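Local coordinates for protein 3-hydroxy-3-methylglutaryl-CoA lyase (PDB 6NDS) that is a lyase of the HMGL-like family with a TIM-barrel fold, and binds a zinc ion and coenzyme A, at residues E55-F59 / G71-F75; Q19-P23 / L42-L46. All coordinates share one frame; numbering follows the deposited sequence.

Interaction 1 of 2, residues E55-F59 / G71-F75; sequences EAGSF and GEEVF. With COA (coenzyme A), chain B.
In the beta-alpha-beta unit of strand 53-58, helix 71-77 and strand 85-90, Phe75 of the helix lies between Ala56 of strand 53-58 and Phe59, just past the strand's end. The CB of Ala56 sits over one face of the Phe75 ring, 4.0 Å from its centroid, as a CH-pi contact. The opposite face takes Phe59. The two rings meet obliquely, with planes at 48° and Phe59 CZ 3.6 Å from Phe75 CD2. In this TIM-barrel protein the helix runs roughly antiparallel to the strand and lies on its outer side. Gly57 passes close to the ring, its N 3.6 Å from Phe75 CE2. Phe59 CG is anti to its own carbonyl carbon (chi1 -64°), which lets CE1 reach the first turn of the helix, 3.9 Å from Glu72 N. Val74 CG1 packs against the carbonyl oxygen of Ala56. Ala102 packs on both phenylalanine rings, and Lys39 of helix 36-46 packs on Val74. The backbone of Phe59 faces the coenzyme A pocket: N6A of coenzyme A donates to Phe59 O at 3.0 Å, with a nearly straight N-H...O angle of 164°.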
loop_
_atom_site.group_PDB
_atom_site.type_symbol
_atom_site.label_atom_id
_atom_site.label_comp_id
_atom_site.label_asym_id
_atom_site.label_seq_id
_atom_site.Cartn_x
_atom_site.Cartn_y
_atom_site.Cartn_z
ATOM N N GLU A 55 -12.623 -9.088 -16.776
ATOM C CA GLU A 55 -13.997 -9.288 -16.315
ATOM C C GLU A 55 -14.789 -8.089 -16.826
ATOM O O GLU A 55 -14.698 -6.985 -16.276
ATOM C CB GLU A 55 -14.052 -9.442 -14.797
ATOM C CG GLU A 55 -15.359 -10.076 -14.317
ATOM C CD GLU A 55 -15.265 -10.595 -12.886
ATOM O OE1 GLU A 55 -15.179 -9.760 -11.961
ATOM O OE2 GLU A 55 -15.254 -11.832 -12.692
ATOM N N ALA A 56 -15.554 -8.310 -17.900
ATOM C CA ALA A 56 -16.195 -7.237 -18.653
ATOM C C ALA A 56 -17.531 -6.794 -18.068
ATOM O O ALA A 56 -18.039 -5.744 -18.475
ATOM C CB ALA A 56 -16.408 -7.661 -20.110
ATOM N N GLY A 57 -18.117 -7.550 -17.149
ATOM C CA GLY A 57 -19.372 -7.132 -16.555
ATOM C C GLY A 57 -19.979 -8.245 -15.727
ATOM O O GLY A 57 -19.344 -9.273 -15.457
ATOM N N SER A 58 -21.227 -8.011 -15.324
ATOM C CA SER A 58 -21.982 -8.930 -14.486
ATOM C C SER A 58 -23.347 -9.168 -15.098
ATOM O O SER A 58 -23.880 -8.317 -15.817
ATOM C CB SER A 58 -22.208 -8.378 -13.067
ATOM O OG SER A 58 -20.994 -8.214 -12.386
ATOM N N PHE A 59 -23.934 -10.310 -14.765
ATOM C CA PHE A 59 -25.303 -10.624 -15.160
ATOM C C PHE A 59 -26.114 -10.833 -13.890
ATOM O O PHE A 59 -26.452 -11.957 -13.520
ATOM C CB PHE A 59 -25.316 -11.823 -16.114
ATOM C CG PHE A 59 -24.606 -11.520 -17.405
ATOM C CD1 PHE A 59 -25.296 -10.943 -18.460
ATOM C CD2 PHE A 59 -23.244 -11.732 -17.531
ATOM C CE1 PHE A 59 -24.644 -10.616 -19.636
ATOM C CE2 PHE A 59 -22.578 -11.395 -18.705
ATOM C CZ PHE A 59 -23.292 -10.844 -19.763
ATOM N N GLY A 71 -24.998 -5.181 -19.147
ATOM C CA GLY A 71 -23.982 -6.188 -19.424
ATOM C C GLY A 71 -24.138 -6.857 -20.779
ATOM O O GLY A 71 -23.149 -7.111 -21.473
ATOM N N GLU A 72 -25.374 -7.160 -21.178
ATOM C CA GLU A 72 -25.560 -7.814 -22.471
ATOM C C GLU A 72 -25.045 -6.941 -23.607
ATOM O O GLU A 72 -24.345 -7.426 -24.503
ATOM C CB GLU A 72 -27.031 -8.161 -22.699
ATOM C CG GLU A 72 -27.266 -8.790 -24.064
ATOM C CD GLU A 72 -28.378 -9.812 -24.051
ATOM O OE1 GLU A 72 -29.185 -9.792 -23.097
ATOM O OE2 GLU A 72 -28.442 -10.637 -24.988
ATOM N N GLU A 73 -25.367 -5.648 -23.584
ATOM C CA GLU A 73 -24.928 -4.786 -24.677
ATOM C C GLU A 73 -23.424 -4.558 -24.624
ATOM O O GLU A 73 -22.778 -4.458 -25.672
ATOM C CB GLU A 73 -25.695 -3.461 -24.648
ATOM C CG GLU A 73 -25.334 -2.484 -25.780
ATOM C CD GLU A 73 -25.564 -3.052 -27.183
ATOM O OE1 GLU A 73 -26.363 -3.997 -27.340
ATOM O OE2 GLU A 73 -24.947 -2.541 -28.139
ATOM N N VAL A 74 -22.843 -4.510 -23.424
ATOM C CA VAL A 74 -21.389 -4.383 -23.338
ATOM C C VAL A 74 -20.712 -5.591 -23.977
ATOM O O VAL A 74 -19.793 -5.452 -24.800
ATOM C CB VAL A 74 -20.952 -4.189 -21.878
ATOM C CG1 VAL A 74 -19.441 -4.275 -21.786
ATOM C CG2 VAL A 74 -21.448 -2.830 -21.362
ATOM N N PHE A 75 -21.155 -6.800 -23.609
ATOM C CA PHE A 75 -20.548 -8.005 -24.164
ATOM C C PHE A 75 -20.793 -8.119 -25.659
ATOM O O PHE A 75 -19.948 -8.666 -26.375
ATOM C CB PHE A 75 -21.067 -9.258 -23.450
ATOM C CG PHE A 75 -20.301 -9.608 -22.192
ATOM C CD1 PHE A 75 -19.322 -10.600 -22.206
ATOM C CD2 PHE A 75 -20.552 -8.939 -21.007
ATOM C CE1 PHE A 75 -18.611 -10.917 -21.046
ATOM C CE2 PHE A 75 -19.850 -9.254 -19.842
ATOM C CZ PHE A 75 -18.883 -10.239 -19.863
HETATM N N1A COA B . -30.058 -11.105 -13.646
HETATM C C2A COA B . -31.142 -10.347 -13.862
HETATM N N3A COA B . -32.364 -10.453 -13.342
HETATM C C4A COA B . -32.424 -11.485 -12.485
HETATM C C5A COA B . -31.401 -12.346 -12.150
HETATM C C6A COA B . -30.154 -12.136 -12.768
HETATM N N6A COA B . -29.086 -12.896 -12.545
HETATM N N7A COA B . -31.847 -13.289 -11.233
HETATM C C8A COA B . -33.109 -12.985 -11.031
HETATM N N9A COA B . -33.516 -11.897 -11.765
HETATM C C1B COA B . -34.851 -11.297 -11.814
HETATM C C2B COA B . -35.962 -12.265 -12.214
HETATM O O2B COA B . -36.060 -12.518 -13.599
HETATM C C3B COA B . -37.166 -11.541 -11.617
HETATM O O3B COA B . -37.464 -10.367 -12.366
HETATM P P3B COA B . -38.977 -9.875 -12.069
HETATM O O7A COA B . -38.958 -9.036 -10.803
HETATM O O8A COA B . -39.797 -11.141 -11.900
HETATM O O9A COA B . -39.409 -9.076 -13.283
HETATM C C4B COA B . -36.583 -11.218 -10.253
HETATM O O4B COA B . -35.213 -10.819 -10.537
HETATM C C5B COA B . -36.544 -12.436 -9.367
HETATM O O5B COA B . -36.022 -12.073 -8.080
HETATM P P1A COA B . -35.450 -13.260 -7.177
HETATM O O1A COA B . -35.143 -14.449 -8.024
HETATM O O2A COA B . -36.291 -13.415 -5.953
HETATM O O3A COA B . -34.055 -12.584 -6.781
HETATM P P2A COA B . -33.694 -11.375 -5.801
HETATM O O4A COA B . -33.818 -11.855 -4.393
HETATM O O5A COA B . -34.427 -10.140 -6.212
HETATM O O6A COA B . -32.150 -11.172 -6.189
HETATM C CBP COA B . -30.029 -11.953 -6.959
HETATM C CCP COA B . -31.239 -12.296 -6.097
HETATM C CDP COA B . -28.931 -13.006 -6.772
HETATM C CEP COA B . -30.455 -11.932 -8.432
HETATM C CAP COA B . -29.531 -10.572 -6.527
HETATM O OAP COA B . -29.355 -10.565 -5.118
HETATM C C9P COA B . -28.223 -10.167 -7.186
HETATM O O9P COA B . -28.189 -9.871 -8.376
HETATM N N8P COA B . -27.153 -10.142 -6.406
HETATM C C7P COA B . -25.808 -9.896 -6.909
HETATM C C6P COA B . -25.280 -8.566 -6.437
HETATM C C5P COA B . -23.828 -8.369 -6.818
HETATM O O5P COA B . -23.450 -8.557 -7.973
HETATM N N4P COA B . -23.002 -7.974 -5.842
HETATM C C3P COA B . -21.619 -7.569 -6.056
HETATM C C2P COA B . -20.789 -8.663 -6.681
HETATM S S1P COA B . -20.893 -10.211 -5.747
#

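Interaction 2 of 2, residues Q19-P23 / L42-L46; sequences QEVSP and LINQL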
loop_
_atom_site.group_PDB
_atom_site.type_symbol
_atom_site.label_atom_id
_atom_site.label_comp_id
_atom_site.label_asym_id
_atom_site.label_seq_id
_atom_site.Cartn_x
_atom_site.Cartn_y
_atom_site.Cartn_z
ATOM N N GLN A 19 -4.934 -9.979 -14.027
ATOM C CA GLN A 19 -6.288 -10.109 -14.567
ATOM C C GLN A 19 -7.082 -8.861 -14.200
ATOM O O GLN A 19 -7.061 -8.425 -13.046
ATOM C CB GLN A 19 -6.951 -11.391 -14.036
ATOM C CG GLN A 19 -6.047 -12.633 -14.257
ATOM C CD GLN A 19 -6.564 -13.929 -13.663
ATOM O OE1 GLN A 19 -6.297 -15.001 -14.203
ATOM N NE2 GLN A 19 -7.264 -13.849 -12.529
ATOM N N GLU A 20 -7.747 -8.262 -15.189
ATOM C CA GLU A 20 -8.311 -6.924 -15.033
ATOM C C GLU A 20 -9.794 -7.011 -14.695
ATOM O O GLU A 20 -10.547 -7.723 -15.374
ATOM C CB GLU A 20 -8.096 -6.109 -16.315
ATOM C CG GLU A 20 -8.746 -4.707 -16.296
ATOM C CD GLU A 20 -8.204 -3.801 -15.195
ATOM O OE1 GLU A 20 -6.980 -3.835 -14.907
ATOM O OE2 GLU A 20 -9.013 -3.051 -14.600
ATOM N N VAL A 21 -10.212 -6.307 -13.632
ATOM C CA VAL A 21 -11.619 -6.360 -13.215
ATOM C C VAL A 21 -12.265 -4.981 -13.092
ATOM O O VAL A 21 -13.386 -4.868 -12.575
ATOM C CB VAL A 21 -11.782 -7.138 -11.889
ATOM C CG1 VAL A 21 -11.207 -8.568 -12.011
ATOM C CG2 VAL A 21 -11.144 -6.383 -10.708
ATOM N N SER A 22 -11.611 -3.916 -13.559
ATOM C CA SER A 22 -12.247 -2.608 -13.405
ATOM C C SER A 22 -13.611 -2.479 -14.090
ATOM O O SER A 22 -14.447 -1.740 -13.545
ATOM C CB SER A 22 -11.337 -1.458 -13.875
ATOM O OG SER A 22 -11.075 -1.540 -15.246
ATOM N N PRO A 23 -13.906 -3.115 -15.228
ATOM C CA PRO A 23 -15.235 -2.919 -15.824
ATOM C C PRO A 23 -16.349 -3.509 -15.002
ATOM O O PRO A 23 -17.508 -3.157 -15.237
ATOM C CB PRO A 23 -15.129 -3.614 -17.187
ATOM C CG PRO A 23 -13.629 -3.643 -17.488
ATOM C CD PRO A 23 -13.031 -3.893 -16.127
ATOM N N LEU A 42 -13.724 1.547 -22.816
ATOM C CA LEU A 42 -12.769 1.227 -21.756
ATOM C C LEU A 42 -12.261 -0.201 -21.898
ATOM O O LEU A 42 -11.049 -0.451 -21.839
ATOM C CB LEU A 42 -13.422 1.430 -20.389
ATOM C CG LEU A 42 -12.588 0.953 -19.192
ATOM C CD1 LEU A 42 -11.324 1.783 -19.042
ATOM C CD2 LEU A 42 -13.435 0.976 -17.914
ATOM N N ILE A 43 -13.174 -1.147 -22.124
ATOM C CA ILE A 43 -12.762 -2.537 -22.302
ATOM C C ILE A 43 -11.914 -2.688 -23.560
ATOM O O ILE A 43 -10.902 -3.398 -23.550
ATOM C CB ILE A 43 -13.998 -3.453 -22.313
ATOM C CG1 ILE A 43 -14.682 -3.401 -20.938
ATOM C CG2 ILE A 43 -13.612 -4.891 -22.703
ATOM C CD1 ILE A 43 -16.134 -3.850 -20.965
ATOM N N ASN A 44 -12.296 -2.010 -24.655
ATOM C CA ASN A 44 -11.487 -2.076 -25.874
ATOM C C ASN A 44 -10.070 -1.573 -25.611
ATOM O O ASN A 44 -9.106 -2.127 -26.145
ATOM C CB ASN A 44 -12.127 -1.269 -27.001
ATOM C CG ASN A 44 -13.340 -1.952 -27.597
ATOM O OD1 ASN A 44 -13.594 -3.131 -27.342
ATOM N ND2 ASN A 44 -14.092 -1.219 -28.411
ATOM N N GLN A 45 -9.923 -0.528 -24.784
ATOM C CA GLN A 45 -8.576 -0.043 -24.465
ATOM C C GLN A 45 -7.841 -1.035 -23.566
ATOM O O GLN A 45 -6.654 -1.314 -23.780
ATOM C CB GLN A 45 -8.647 1.328 -23.787
ATOM C CG GLN A 45 -9.028 2.458 -24.728
ATOM C CD GLN A 45 -7.964 2.663 -25.777
ATOM O OE1 GLN A 45 -8.233 2.579 -26.972
ATOM N NE2 GLN A 45 -6.731 2.909 -25.331
ATOM N N LEU A 46 -8.528 -1.574 -22.563
ATOM C CA LEU A 46 -7.904 -2.564 -21.692
ATOM C C LEU A 46 -7.455 -3.784 -22.485
ATOM O O LEU A 46 -6.419 -4.388 -22.175
ATOM C CB LEU A 46 -8.872 -2.980 -20.587
ATOM C CG LEU A 46 -9.153 -1.870 -19.581
ATOM C CD1 LEU A 46 -10.395 -2.241 -18.775
ATOM C CD2 LEU A 46 -7.960 -1.648 -18.651
#
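Leu46 of helix 36-46 meets Glu20, Ser22 and Pro23 where the first strand of the TIM barrel, 17-20, passes into helix 22-28. Its CB points toward this turn. CG stands anti to the carbonyl carbon (chi1 -69°), and from there both methyls, CD1 and CD2, lie 3.9 Å from Glu20 CG. CD1 alone also meets the start of the short helix, 3.8 Å from Pro23 CG and 3.7 Å from Ser22 OG. The methyl end of Leu46 points at the CG corner of the Pro23 ring. CD2 also comes near Glu20 CD. The Glu20 chain crosses Leu46 at about a right angle. Its aliphatic part meets the leucine, and its carboxylate turns to polar partners.

One turn earlier on the helix, Ile43 crosses the proline ring obliquely. Its CG1 lies 3.6 Å from Pro23 CG, and its CD1 touches Pro23 CB. Leu42 CD2 makes a looser approach to Ser22 OG. Ile54 of strand 53-58 and Leu284 of helix 278-285 also pack on Leu46.

The buried Glu20 carboxylate has several partners. Its OE1 bonds to Thr260 OG1, and its OE2 also bonds to Leu242 N. Bending at chi2 (61°) turns the carboxylate back to the start of the helix. There OE2 accepts from Ser22 N at 2.9 Å and from Ser22 OG at 2.6 Å. The two donors come from opposite faces of the carboxylate plane, with OG on the anti side and 26° out of plane.

Interactions 1 and 2 are neighbours where the first two strands of the barrel, 17-20 and 53-58, lie side by side and close it. Their centres are 11 Å apart. The two strands join directly through a probable hydrogen bond, Glu55 N to Glu20 O at 2.9 Å. Ile43 of interaction 2 reaches into interaction 1: its CD1 lies 3.4 Å from Val74 CG1 and 3.7 Å from Ala56 O. Pro23 CD also packs against Glu55 O at 3.5 Å. Phe59 of interaction 1 belongs to the coenzyme A pocket. The zinc, held by Asp25, His215 and His217, is about 10 Å from the Ser58 side chain and about 11 Å from that of Ser22.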